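Local coordinates for protein flavin-dependent monooxygenase, oxygenase subunit HsaA (Rhodococcus sp., PDB 2RFQ) that catalyses the flavin-dependent ortho-hydroxylation of the steroid phenol 3-HSA to the catechol 3,4-DHSA during cholesterol breakdown, using FMNH2 and oxygen, at residues H237-S242 with R295-N300; K230-T235 with E317-A322; S288-A293 with I334-K339. One frame throughout, in Å; residues are numbered along the deposited sequence.

Overall arrangement
The chain first passes through 230-235 and 237-242, at the start of helix 233-266, then through 288-293 and 295-300 on helix 277-309, and finally through 317-322 and 334-339 on helix 316-344. Interaction 1 closes the first loop, bringing 295-300 back to 237-242. It is nested inside the longer loop that interaction 2 closes when 317-322 returns to 230-235. Interaction 3 starts within both loops, at 288-293, and closes beyond them, so it crosses each. Each interaction joins a different pair of these three helices of the acyl-CoA dehydrogenase-like C-terminal bundle. Interactions 1 and 2 touch; 2 and 3 lie about 23 Å apart, centre to centre.

Interaction 1 (H237-S242 with R295-N300); sequences HPTTIS and RQLSGN
No flat group stands between T239, S242 and L297, which meet through aliphatic atoms; the one aromatic ring of the two segments, the imidazole of H237, lies well away from L297, stacked with W233 and edge-to-face with Y120. L297 reaches over from helix 277-309. Because CG is anti to the backbone N (chi1 -168°), both methyls are carried to helix 233-266: L297 CG comes to 3.7 Å from T239 CG2, and L297 CD1 to 3.9 Å from S242 CB. The side chains of T239 and L297 pass alongside one another, pointing in opposite senses. Threonine suits this place because it divides its work, giving the methyl to the leucine while OG1 bonds to T235 O one turn back. A water donates to T239 OG1 at 2.9 Å and to L297 O at 2.8 Å, linking the helices beside the apolar contact. Serine is small enough to meet a leucine methyl with CB and turn OG to T330 and Q326 of helix 316-344. S242 also lies about 8 Å, side chain to side chain, from W84 and H368, probable FMN-binding residues. The chemistry is thus divided: direct contact is apolar, while the buried hydroxyls are satisfied by backbone, water and a third helix.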
# COMPACT_ATOMS: atom_id res chain seq x y z
N HIS A 237 -15.44 18.06 16.61
CA HIS A 237 -15.55 16.76 17.32
C HIS A 237 -14.67 15.71 16.65
O HIS A 237 -13.83 15.09 17.32
CB HIS A 237 -17.01 16.35 17.49
CG HIS A 237 -17.19 14.99 18.07
ND1 HIS A 237 -16.62 14.60 19.26
CD2 HIS A 237 -17.87 13.91 17.61
CE1 HIS A 237 -16.95 13.34 19.52
NE2 HIS A 237 -17.70 12.90 18.53
N PRO A 238 -14.81 15.52 15.32
CA PRO A 238 -13.89 14.53 14.73
C PRO A 238 -12.39 14.84 14.92
O PRO A 238 -11.58 13.92 15.10
CB PRO A 238 -14.29 14.52 13.24
CG PRO A 238 -15.76 14.88 13.29
CD PRO A 238 -15.78 16.01 14.33
N THR A 239 -12.00 16.11 14.90
CA THR A 239 -10.58 16.45 15.15
C THR A 239 -10.19 16.07 16.60
O THR A 239 -9.06 15.63 16.85
CB THR A 239 -10.30 17.93 14.85
OG1 THR A 239 -10.59 18.17 13.46
CG2 THR A 239 -8.81 18.31 15.12
N THR A 240 -11.14 16.20 17.53
CA THR A 240 -10.90 15.76 18.93
C THR A 240 -10.64 14.24 19.05
O THR A 240 -9.96 13.78 19.97
CB THR A 240 -11.98 16.27 19.91
OG1 THR A 240 -11.34 17.14 20.88
CG2 THR A 240 -12.63 15.15 20.68
N ILE A 241 -11.13 13.49 18.06
CA ILE A 241 -10.92 12.06 17.96
C ILE A 241 -9.61 11.72 17.23
O ILE A 241 -8.93 10.76 17.60
CB ILE A 241 -12.16 11.41 17.25
CG1 ILE A 241 -13.43 11.67 18.08
CG2 ILE A 241 -11.90 9.94 16.84
CD1 ILE A 241 -13.31 11.24 19.57
N SER A 242 -9.26 12.49 16.21
CA SER A 242 -8.01 12.20 15.49
C SER A 242 -6.78 12.73 16.23
O SER A 242 -5.72 12.09 16.21
CB SER A 242 -8.03 12.77 14.06
OG SER A 242 -9.04 12.14 13.29
N ARG A 295 0.06 18.33 10.02
CA ARG A 295 -0.02 19.55 9.18
C ARG A 295 -1.42 19.74 8.64
O ARG A 295 -1.96 20.84 8.70
CB ARG A 295 0.96 19.48 8.03
CG ARG A 295 2.39 19.82 8.45
CD ARG A 295 3.26 19.86 7.20
NE ARG A 295 4.69 19.95 7.51
CZ ARG A 295 5.33 21.10 7.71
NH1 ARG A 295 4.70 22.27 7.61
NH2 ARG A 295 6.62 21.09 8.01
N GLN A 296 -2.03 18.66 8.15
CA GLN A 296 -3.41 18.79 7.62
C GLN A 296 -4.44 18.97 8.73
O GLN A 296 -5.34 19.83 8.64
CB GLN A 296 -3.76 17.58 6.76
CG GLN A 296 -2.85 17.51 5.54
CD GLN A 296 -3.29 16.47 4.54
OE1 GLN A 296 -3.42 15.28 4.89
NE2 GLN A 296 -3.53 16.90 3.29
N LEU A 297 -4.33 18.16 9.78
CA LEU A 297 -5.31 18.21 10.86
C LEU A 297 -5.33 19.58 11.54
O LEU A 297 -6.39 20.18 11.71
CB LEU A 297 -5.04 17.11 11.89
CG LEU A 297 -6.16 16.89 12.90
CD1 LEU A 297 -7.36 16.16 12.25
CD2 LEU A 297 -5.62 16.08 14.04
N SER A 298 -4.15 20.07 11.90
CA SER A 298 -4.06 21.39 12.50
C SER A 298 -4.29 22.51 11.46
O SER A 298 -4.90 23.56 11.78
CB SER A 298 -2.73 21.53 13.23
OG SER A 298 -1.63 21.58 12.35
N GLY A 299 -3.83 22.28 10.23
CA GLY A 299 -3.97 23.26 9.13
C GLY A 299 -5.41 23.61 8.80
O GLY A 299 -5.76 24.81 8.65
N ASN A 300 -6.25 22.59 8.64
CA ASN A 300 -7.65 22.85 8.34
C ASN A 300 -8.34 23.58 9.49
O ASN A 300 -9.14 24.48 9.27
CB ASN A 300 -8.37 21.54 8.00
CG ASN A 300 -7.91 20.93 6.70
OD1 ASN A 300 -7.75 19.69 6.60
ND2 ASN A 300 -7.73 21.77 5.68
O HOH W 1 -8.96 19.09 11.31

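Interaction 2 (K230-T235 with E317-A322)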
# COMPACT_ATOMS: atom_id res chain seq x y z
N LYS A 230 -17.91 29.44 17.06
CA LYS A 230 -18.60 29.42 15.76
C LYS A 230 -17.99 28.33 14.85
O LYS A 230 -18.41 28.18 13.69
CB LYS A 230 -18.55 30.80 15.11
CG LYS A 230 -19.32 31.80 15.94
CD LYS A 230 -19.31 33.19 15.32
CE LYS A 230 -20.27 34.10 16.10
NZ LYS A 230 -19.74 34.50 17.44
N MSE A 231 -17.00 27.61 15.37
CA MSE A 231 -16.40 26.51 14.60
C MSE A 231 -17.43 25.39 14.37
O MSE A 231 -18.22 25.13 15.25
CB MSE A 231 -15.18 25.93 15.33
CG MSE A 231 -14.03 26.91 15.43
SE MSE A 231 -12.97 26.91 13.77
CE MSE A 231 -12.17 25.11 13.94
N PRO A 232 -17.39 24.74 13.19
CA PRO A 232 -18.33 23.67 12.90
C PRO A 232 -18.06 22.41 13.72
O PRO A 232 -16.91 21.99 13.84
CB PRO A 232 -18.13 23.41 11.39
CG PRO A 232 -16.74 23.82 11.12
CD PRO A 232 -16.49 25.01 12.06
N TRP A 233 -19.13 21.84 14.30
CA TRP A 233 -19.02 20.57 15.03
C TRP A 233 -18.37 19.48 14.18
O TRP A 233 -17.62 18.65 14.72
CB TRP A 233 -20.42 20.11 15.48
CG TRP A 233 -20.46 18.86 16.35
CD1 TRP A 233 -21.09 17.69 16.04
CD2 TRP A 233 -19.91 18.69 17.67
NE1 TRP A 233 -20.95 16.80 17.08
CE2 TRP A 233 -20.24 17.38 18.09
CE3 TRP A 233 -19.17 19.50 18.53
CZ2 TRP A 233 -19.87 16.87 19.34
CZ3 TRP A 233 -18.77 18.98 19.79
CH2 TRP A 233 -19.14 17.67 20.17
N GLY A 234 -18.67 19.46 12.88
CA GLY A 234 -18.14 18.44 11.98
C GLY A 234 -16.62 18.46 11.86
O GLY A 234 -16.01 17.47 11.44
N THR A 235 -16.00 19.61 12.16
CA THR A 235 -14.56 19.68 12.35
C THR A 235 -14.11 19.47 13.81
O THR A 235 -13.19 18.71 14.09
CB THR A 235 -13.99 21.01 11.81
OG1 THR A 235 -14.19 21.04 10.39
CG2 THR A 235 -12.48 21.11 12.09
N GLU A 317 -16.82 23.89 1.31
CA GLU A 317 -15.70 23.17 0.70
C GLU A 317 -14.59 22.92 1.71
O GLU A 317 -13.96 21.85 1.69
CB GLU A 317 -15.17 23.84 -0.58
CG GLU A 317 -14.39 25.17 -0.39
CD GLU A 317 -12.87 25.03 -0.05
OE1 GLU A 317 -12.34 25.99 0.55
OE2 GLU A 317 -12.20 24.01 -0.39
N LEU A 318 -14.35 23.89 2.60
CA LEU A 318 -13.32 23.72 3.63
C LEU A 318 -13.74 22.68 4.68
O LEU A 318 -12.91 21.86 5.11
CB LEU A 318 -13.00 25.07 4.27
CG LEU A 318 -12.00 25.09 5.43
CD1 LEU A 318 -10.69 24.37 5.12
CD2 LEU A 318 -11.74 26.55 5.86
N ARG A 319 -15.01 22.71 5.08
CA ARG A 319 -15.52 21.71 6.02
C ARG A 319 -15.36 20.31 5.42
O ARG A 319 -15.03 19.36 6.14
CB ARG A 319 -16.98 22.00 6.37
CG ARG A 319 -17.09 23.16 7.37
CD ARG A 319 -18.49 23.73 7.40
NE ARG A 319 -19.47 22.75 7.82
CZ ARG A 319 -20.79 22.93 7.76
NH1 ARG A 319 -21.30 24.08 7.29
NH2 ARG A 319 -21.62 21.96 8.17
N LEU A 320 -15.56 20.19 4.10
CA LEU A 320 -15.37 18.90 3.43
C LEU A 320 -13.91 18.47 3.42
O LEU A 320 -13.57 17.30 3.70
CB LEU A 320 -15.91 18.94 1.99
CG LEU A 320 -17.43 19.01 1.88
CD1 LEU A 320 -17.85 19.41 0.45
CD2 LEU A 320 -18.08 17.69 2.28
N ARG A 321 -13.01 19.42 3.10
CA ARG A 321 -11.57 19.12 3.15
C ARG A 321 -11.12 18.72 4.56
O ARG A 321 -10.29 17.81 4.72
CB ARG A 321 -10.71 20.30 2.66
CG ARG A 321 -10.71 20.41 1.15
CD ARG A 321 -9.67 21.39 0.66
NE ARG A 321 -10.10 22.75 0.87
CZ ARG A 321 -9.53 23.64 1.67
NH1 ARG A 321 -8.43 23.32 2.37
NH2 ARG A 321 -10.04 24.87 1.74
N ALA A 322 -11.68 19.38 5.57
CA ALA A 322 -11.35 19.09 6.96
C ALA A 322 -11.67 17.64 7.28
O ALA A 322 -10.84 16.92 7.80
CB ALA A 322 -12.09 20.06 7.90
O HOH W 2 -15.90 19.71 8.84
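P232 and R319 pack where helix 233-266 begins, in the all-helical C-terminal bundle of the acyl-CoA dehydrogenase fold, with P232 at the N-cap position. Their side chains cross obliquely: P232 CG rests 3.8 Å from R319 CG, and P232 CB lies 3.9 Å from R319 NE. The arginine chain bends at chi3 (61°); its methylenes cross the proline ring, while NH2 forms a salt bridge with the C-terminal carboxylate of V394. A rigid proline suits a helix start, where no earlier turn needs its missing N-H, and its ring gives the arginine methylenes an apolar surface. With an alanine in place of R319, the V394 carboxylate would probably lose this charged mate and P232 the methylenes that lie against it. One turn further on, T235 and A322 point toward each other, and the small alanine lets T235 OG1 pack 3.4 Å from A322 CB. The hydroxyl's hydrogen bond is to E304 of helix 277-309, and it accepts another from a water that also donates to R319 O. Within helix 316-344, R321 grips E317 side-on, R321 NE meeting E317 OE2 on its syn side at 2.8 Å with an N-H...O angle of 165°.

Interaction 3 (S288-A293 with I334-K339); sequences SDIDAA and ISSIDK
S336 fits against D289 and I290, its CB 3.6 Å from I290 CG1 and its OG 3.5 Å from D289 CB. I290 has CG1 beside its backbone N (chi1 -67°) and an extended chi2 of 162°, which lays CG1 and CD1 along the serine. A serine suits this spot: it is small enough for close packing, and its OG bonds back to R332 O. D289 turns its carboxylate two ways. OD1 forms salt bridges with R328 and R332 of the second subunit, whereas OD2 accepts from a water at 2.6 Å. The same water donates to S336 OG at 2.8 Å and accepts from K339 NZ at 2.8 Å. The lysine chain is extended at chi2 and chi3, then bent at chi4. K339 NZ lies 4.4 Å from D289 OD2, too far for a salt bridge; water carries the link and the opposite charges probably still attract. The two segments run nearly antiparallel at 161°, their axes 9.2 Å apart. Helix 233-266 packs against both, with A249 touching I290 and I337, while I337 also meets A362 of helix 354-365 and the second subunit lies against 288-293.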
# COMPACT_ATOMS: atom_id res chain seq x y z
N SER A 288 7.52 11.12 8.44
CA SER A 288 6.96 12.03 7.43
C SER A 288 5.45 11.98 7.42
O SER A 288 4.78 13.00 7.31
CB SER A 288 7.52 11.71 6.04
OG SER A 288 6.95 12.59 5.07
N ASP A 289 4.91 10.78 7.53
CA ASP A 289 3.44 10.61 7.45
C ASP A 289 2.73 11.14 8.70
O ASP A 289 1.63 11.69 8.60
CB ASP A 289 3.09 9.16 7.16
CG ASP A 289 3.54 8.72 5.78
OD1 ASP A 289 3.85 9.61 4.94
OD2 ASP A 289 3.56 7.49 5.53
N ILE A 290 3.38 10.99 9.85
CA ILE A 290 2.86 11.58 11.09
C ILE A 290 2.84 13.09 10.94
O ILE A 290 1.83 13.73 11.24
CB ILE A 290 3.69 11.14 12.32
CG1 ILE A 290 3.49 9.63 12.55
CG2 ILE A 290 3.27 11.96 13.54
CD1 ILE A 290 4.59 9.02 13.45
N ASP A 291 3.94 13.66 10.44
CA ASP A 291 3.99 15.10 10.27
C ASP A 291 2.90 15.58 9.28
O ASP A 291 2.24 16.61 9.49
CB ASP A 291 5.37 15.50 9.74
CG ASP A 291 5.46 16.98 9.48
OD1 ASP A 291 5.60 17.76 10.46
OD2 ASP A 291 5.37 17.39 8.30
N ALA A 292 2.71 14.83 8.19
CA ALA A 292 1.68 15.22 7.21
C ALA A 292 0.29 15.22 7.87
O ALA A 292 -0.51 16.14 7.65
CB ALA A 292 1.70 14.27 6.02
N ALA A 293 0.02 14.18 8.65
CA ALA A 293 -1.24 14.07 9.40
C ALA A 293 -1.46 15.31 10.24
O ALA A 293 -2.51 15.93 10.17
CB ALA A 293 -1.23 12.83 10.27
N ILE A 334 -1.98 5.65 12.31
CA ILE A 334 -2.00 4.20 12.57
C ILE A 334 -1.03 3.46 11.64
O ILE A 334 -0.29 2.58 12.09
CB ILE A 334 -3.43 3.65 12.45
CG1 ILE A 334 -4.28 4.28 13.56
CG2 ILE A 334 -3.43 2.14 12.59
CD1 ILE A 334 -5.77 4.13 13.38
N SER A 335 -1.03 3.80 10.35
CA SER A 335 -0.07 3.18 9.42
C SER A 335 1.38 3.36 9.89
O SER A 335 2.20 2.44 9.81
CB SER A 335 -0.27 3.76 8.03
OG SER A 335 0.66 3.24 7.09
N SER A 336 1.67 4.56 10.41
CA SER A 336 3.01 4.87 10.89
C SER A 336 3.37 4.08 12.14
O SER A 336 4.48 3.53 12.24
CB SER A 336 3.10 6.37 11.13
OG SER A 336 2.88 7.03 9.87
N ILE A 337 2.43 3.98 13.08
CA ILE A 337 2.68 3.18 14.30
C ILE A 337 2.89 1.72 13.87
O ILE A 337 3.81 1.02 14.38
CB ILE A 337 1.50 3.28 15.30
CG1 ILE A 337 1.44 4.70 15.85
CG2 ILE A 337 1.71 2.27 16.46
CD1 ILE A 337 0.14 5.01 16.52
N ASP A 338 2.07 1.25 12.94
CA ASP A 338 2.20 -0.12 12.45
C ASP A 338 3.61 -0.38 11.89
O ASP A 338 4.22 -1.43 12.21
CB ASP A 338 1.14 -0.43 11.38
CG ASP A 338 -0.24 -0.64 11.99
OD1 ASP A 338 -0.37 -0.59 13.23
OD2 ASP A 338 -1.21 -0.84 11.23
N LYS A 339 4.12 0.57 11.09
CA LYS A 339 5.45 0.44 10.51
C LYS A 339 6.48 0.31 11.62
O LYS A 339 7.39 -0.53 11.54
CB LYS A 339 5.80 1.64 9.62
CG LYS A 339 5.04 1.75 8.33
CD LYS A 339 5.54 3.00 7.55
CE LYS A 339 4.83 3.14 6.20
NZ LYS A 339 3.32 3.19 6.30
O HOH W 3 3.32 5.73 7.44